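Local structure of aromatic-amino-acid:2-oxoglutarate transaminase (Candida albicans, 6HND) at residues Leu139-Phe142 against Ala143-Phe146; Glu326-Thr330 against Gly331-Arg335. The protein probably transfers amino groups from aromatic amino acids, and perhaps 2-aminoadipate, to 2-oxo acids using pyridoxal 5'-phosphate as cofactor. One frame throughout, in Å; residues are numbered along the deposited sequence.

Both contacts are local and largely buried, each about 17 Å from the centre of the chain, but they belong to different elements. Contact 1 lies within helix 137-151, whose buried side carries aromatic and aliphatic packing while a partly exposed side carries a series of hydrogen-bonded polar side chains (Arg144, Gln141, Asp145). Contact 2 is the turn leading into strand 333-338 of the seven-stranded mixed sheet, where one buried carboxylate binds backbone amides. The two do not touch, their nearest atoms being about 6 Å apart, yet contact 2 reaches the helix of contact 1: Arg335 packs on Ile147 and His151 and Glu326 hydrogen-bonds to His151, while Tyr285 is a common neighbour of Phe146 and Arg335.

Contact 1. Residues Leu139-Phe142 against Ala143-Phe146; sequences LLQF and ARDF
Gln141 NE2 donates to Asp145 OD1 at 2.9 Å, one turn further along the same helix. Asp145 OD1 lies near the amide plane of Gln141, whereas NE2 stands above the plane of the carboxylate, the two planes being 57° apart. At the other end of the amide, Gln141 OE1 accepts from Arg144 NH1 at 3.0 Å; here the oxygen lies near the guanidinium plane, while NH1 stands above the carbonyl plane. The bend at chi2 (49°) turns the end of Gln141 toward Arg144 and Asp145, and its amide thus joins a cation to an anion, with a bond at each end fixing its rotation. Arg144 runs extended from CG to NE, and its NH2 bonds to Asn159 OD1. Beneath this polar side is regular alpha-helical bonding, i to i+4, in helix 137-151, including Asp145 N to Gln141 O at 2.9 Å. The buried side carries Phe142 and Phe146, which point the same way with planes 24° apart, slid so far that the rings barely overlap (centroids 5.8 Å). Phe146 CB sits over one face of the Phe142 ring, near its rim. Beyond the helix, Phe142 packs on Ile385 of helix 375-388, and Tyr285 meets Phe146 edge-to-face.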
loop_
_atom_site.group_PDB
_atom_site.type_symbol
_atom_site.label_atom_id
_atom_site.label_comp_id
_atom_site.label_asym_id
_atom_site.label_seq_id
_atom_site.Cartn_x
_atom_site.Cartn_y
_atom_site.Cartn_z
ATOM N N LEU B 139 -6.563 -3.551 15.891
ATOM C CA LEU B 139 -5.862 -4.554 15.055
ATOM C C LEU B 139 -4.423 -4.624 15.539
ATOM O O LEU B 139 -3.876 -5.750 15.549
ATOM C CB LEU B 139 -5.939 -4.210 13.566
ATOM C CG LEU B 139 -5.305 -5.259 12.659
ATOM C CD1 LEU B 139 -5.970 -6.614 12.826
ATOM C CD2 LEU B 139 -5.319 -4.823 11.200
ATOM N N LEU B 140 -3.834 -3.463 15.860
ATOM C CA LEU B 140 -2.488 -3.393 16.476
ATOM C C LEU B 140 -2.537 -4.184 17.790
ATOM O O LEU B 140 -1.676 -5.034 17.947
ATOM C CB LEU B 140 -2.061 -1.948 16.705
ATOM C CG LEU B 140 -1.581 -1.194 15.465
ATOM C CD1 LEU B 140 -1.396 0.296 15.785
ATOM C CD2 LEU B 140 -0.293 -1.791 14.888
ATOM N N GLN B 141 -3.542 -3.973 18.656
ATOM C CA GLN B 141 -3.609 -4.689 19.958
ATOM C C GLN B 141 -3.717 -6.198 19.694
ATOM O O GLN B 141 -2.951 -6.959 20.344
ATOM C CB GLN B 141 -4.730 -4.225 20.901
ATOM C CG GLN B 141 -4.527 -4.684 22.357
ATOM C CD GLN B 141 -3.130 -4.400 22.886
ATOM O OE1 GLN B 141 -2.604 -3.309 22.741
ATOM N NE2 GLN B 141 -2.474 -5.381 23.483
ATOM N N PHE B 142 -4.580 -6.633 18.770
ATOM C CA PHE B 142 -4.722 -8.077 18.457
ATOM C C PHE B 142 -3.364 -8.654 18.057
ATOM O O PHE B 142 -3.024 -9.727 18.558
ATOM C CB PHE B 142 -5.720 -8.352 17.344
ATOM C CG PHE B 142 -5.524 -9.704 16.726
ATOM C CD1 PHE B 142 -6.058 -10.827 17.322
ATOM C CD2 PHE B 142 -4.765 -9.852 15.581
ATOM C CE1 PHE B 142 -5.855 -12.072 16.763
ATOM C CE2 PHE B 142 -4.559 -11.103 15.033
ATOM C CZ PHE B 142 -5.096 -12.203 15.627
ATOM N N ALA B 143 -2.615 -7.966 17.194
ATOM C CA ALA B 143 -1.268 -8.419 16.754
ATOM C C ALA B 143 -0.316 -8.491 17.969
ATOM O O ALA B 143 0.414 -9.483 18.039
ATOM C CB ALA B 143 -0.704 -7.559 15.633
ATOM N N ARG B 144 -0.307 -7.509 18.886
ATOM C CA ARG B 144 0.515 -7.605 20.130
ATOM C C ARG B 144 0.140 -8.899 20.876
ATOM O O ARG B 144 1.033 -9.688 21.179
ATOM C CB ARG B 144 0.340 -6.412 21.074
ATOM C CG ARG B 144 0.897 -5.106 20.524
ATOM C CD ARG B 144 0.815 -3.897 21.460
ATOM N NE ARG B 144 1.103 -2.688 20.687
ATOM C CZ ARG B 144 0.216 -1.771 20.282
ATOM N NH1 ARG B 144 -1.065 -1.854 20.600
ATOM N NH2 ARG B 144 0.634 -0.741 19.567
ATOM N N ASP B 145 -1.147 -9.095 21.148
ATOM C CA ASP B 145 -1.673 -10.203 21.981
ATOM C C ASP B 145 -1.301 -11.541 21.343
ATOM O O ASP B 145 -0.885 -12.450 22.086
ATOM C CB ASP B 145 -3.178 -10.030 22.185
ATOM C CG ASP B 145 -3.526 -8.847 23.092
ATOM O OD1 ASP B 145 -2.602 -8.307 23.706
ATOM O OD2 ASP B 145 -4.722 -8.467 23.169
ATOM N N PHE B 146 -1.418 -11.635 20.013
ATOM C CA PHE B 146 -1.128 -12.845 19.207
ATOM C C PHE B 146 0.350 -13.183 19.334
ATOM O O PHE B 146 0.669 -14.366 19.508
ATOM C CB PHE B 146 -1.527 -12.629 17.742
ATOM C CG PHE B 146 -1.313 -13.820 16.844
ATOM C CD1 PHE B 146 -2.165 -14.914 16.896
ATOM C CD2 PHE B 146 -0.276 -13.835 15.924
ATOM C CE1 PHE B 146 -1.957 -16.012 16.076
ATOM C CE2 PHE B 146 -0.070 -14.936 15.107
ATOM C CZ PHE B 146 -0.915 -16.018 15.177
#

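Contact 2. Residues Glu326-Thr330 against Gly331-Arg335; sequences ELDTT and GRVLR
A single carboxylate, that of Asp328, accepts from the backbone amides of Thr330, Arg332 and Val333, and weakly from that of Gly331. OD1 takes Arg332 N at 3.1 Å through its syn lone pair, in a fairly straight bond (161°). The same oxygen accepts from Thr330 N at 3.3 Å, this time well above the carboxylate plane, and more weakly from Gly331 N. The bond to Thr330, two residues on, makes an Asx turn. OD2 in turn receives Val333 N at 3.0 Å, also from above the plane. With CG anti to the backbone N (chi1 -167°), the carboxylate of Asp328 is placed inside the curve of the chain, where these amides converge.

Gly331 lets the chain swing round the carboxylate with a positive phi (89°), a conformation in which a CB would press on the carbonyl oxygen of Thr330. The turn delivers the chain into strand 333-338 of the central mixed sheet, and Val333 CG2 lies 3.8 Å from Asp328 CB at the start of the strand. Thr330 and Arg332 run side by side, and one water joins Thr330 OG1 to Arg332 NE, lying at the guanidinium edge. The guanidinium itself is held by Phe275 O and in a salt bridge by Asp274.

A second water donates to both Asp328 OD2, at 2.7 Å, and Val333 O, while Tyr267 OH hydrogen-bonds to OD1. So many donors around a buried acid would be expected to favour its ionised form, the negative charge being stabilised by several amide N-H groups, a water and the Tyr267 hydroxyl; the nearby Arg332, though not in contact through its charged atoms, may add to this.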
loop_
_atom_site.group_PDB
_atom_site.type_symbol
_atom_site.label_atom_id
_atom_site.label_comp_id
_atom_site.label_asym_id
_atom_site.label_seq_id
_atom_site.Cartn_x
_atom_site.Cartn_y
_atom_site.Cartn_z
ATOM N N GLU B 326 12.253 -14.437 20.348
ATOM C CA GLU B 326 12.267 -15.107 21.668
ATOM C C GLU B 326 13.711 -15.139 22.179
ATOM O O GLU B 326 13.859 -15.274 23.380
ATOM C CB GLU B 326 11.603 -16.482 21.575
ATOM C CG GLU B 326 10.118 -16.343 21.322
ATOM C CD GLU B 326 9.372 -17.618 20.975
ATOM O OE1 GLU B 326 9.234 -18.440 21.853
ATOM O OE2 GLU B 326 8.896 -17.748 19.833
ATOM N N LEU B 327 14.701 -14.987 21.297
ATOM C CA LEU B 327 16.139 -14.947 21.645
ATOM C C LEU B 327 16.614 -13.512 21.829
ATOM O O LEU B 327 17.613 -13.310 22.533
ATOM C CB LEU B 327 16.927 -15.616 20.514
ATOM C CG LEU B 327 16.492 -17.046 20.200
ATOM C CD1 LEU B 327 17.410 -17.662 19.176
ATOM C CD2 LEU B 327 16.478 -17.888 21.469
ATOM N N ASP B 328 15.947 -12.572 21.163
ATOM C CA ASP B 328 16.367 -11.154 21.032
ATOM C C ASP B 328 16.169 -10.458 22.382
ATOM O O ASP B 328 15.068 -10.588 22.973
ATOM C CB ASP B 328 15.591 -10.470 19.898
ATOM C CG ASP B 328 16.139 -9.120 19.477
ATOM O OD1 ASP B 328 17.334 -8.833 19.789
ATOM O OD2 ASP B 328 15.381 -8.391 18.798
ATOM N N THR B 329 17.215 -9.791 22.855
ATOM C CA THR B 329 17.211 -8.953 24.084
ATOM C C THR B 329 17.348 -7.458 23.742
ATOM O O THR B 329 17.046 -6.652 24.638
ATOM C CB THR B 329 18.314 -9.427 25.039
ATOM O OG1 THR B 329 19.572 -9.392 24.362
ATOM C CG2 THR B 329 18.048 -10.825 25.562
ATOM N N THR B 330 17.749 -7.088 22.509
ATOM C CA THR B 330 18.173 -5.703 22.157
ATOM C C THR B 330 17.363 -5.102 21.004
ATOM O O THR B 330 17.512 -3.908 20.778
ATOM C CB THR B 330 19.650 -5.686 21.761
ATOM O OG1 THR B 330 19.766 -6.461 20.561
ATOM C CG2 THR B 330 20.538 -6.226 22.862
ATOM N N GLY B 331 16.539 -5.880 20.302
ATOM C CA GLY B 331 15.748 -5.375 19.165
ATOM C C GLY B 331 16.520 -5.492 17.864
ATOM O O GLY B 331 16.272 -4.692 16.959
ATOM N N ARG B 332 17.420 -6.474 17.756
ATOM C CA ARG B 332 18.259 -6.687 16.545
ATOM C C ARG B 332 17.471 -7.539 15.537
ATOM O O ARG B 332 17.897 -7.635 14.363
ATOM C CB ARG B 332 19.584 -7.251 17.054
ATOM C CG ARG B 332 20.332 -8.217 16.159
ATOM C CD ARG B 332 21.366 -8.958 16.992
ATOM N NE ARG B 332 22.224 -8.081 17.782
ATOM C CZ ARG B 332 23.209 -7.330 17.296
ATOM N NH1 ARG B 332 23.463 -7.304 16.001
ATOM N NH2 ARG B 332 23.956 -6.601 18.107
ATOM N N VAL B 333 16.353 -8.124 15.979
ATOM C CA VAL B 333 15.398 -8.911 15.148
ATOM C C VAL B 333 14.206 -8.046 14.740
ATOM O O VAL B 333 13.572 -7.383 15.623
ATOM C CB VAL B 333 14.898 -10.150 15.908
ATOM C CG1 VAL B 333 13.807 -10.897 15.159
ATOM C CG2 VAL B 333 16.062 -11.073 16.225
ATOM N N LEU B 334 13.845 -8.140 13.464
ATOM C CA LEU B 334 12.554 -7.635 12.948
ATOM C C LEU B 334 11.790 -8.840 12.399
ATOM O O LEU B 334 12.292 -9.473 11.447
ATOM C CB LEU B 334 12.842 -6.595 11.856
ATOM C CG LEU B 334 11.625 -5.857 11.312
ATOM C CD1 LEU B 334 12.053 -4.538 10.700
ATOM C CD2 LEU B 334 10.885 -6.719 10.289
ATOM N N ARG B 335 10.630 -9.150 12.965
ATOM C CA ARG B 335 9.801 -10.296 12.482
ATOM C C ARG B 335 8.752 -9.795 11.478
ATOM O O ARG B 335 7.993 -8.847 11.812
ATOM C CB ARG B 335 9.104 -11.030 13.627
ATOM C CG ARG B 335 8.168 -12.120 13.132
ATOM C CD ARG B 335 7.412 -12.785 14.264
ATOM N NE ARG B 335 6.505 -13.852 13.850
ATOM C CZ ARG B 335 6.861 -15.091 13.548
ATOM N NH1 ARG B 335 8.134 -15.443 13.555
ATOM N NH2 ARG B 335 5.928 -15.969 13.205
HETATM O O HOH W 1 12.797 -7.608 18.279
HETATM O O HOH W 2 21.327 -8.669 20.521
#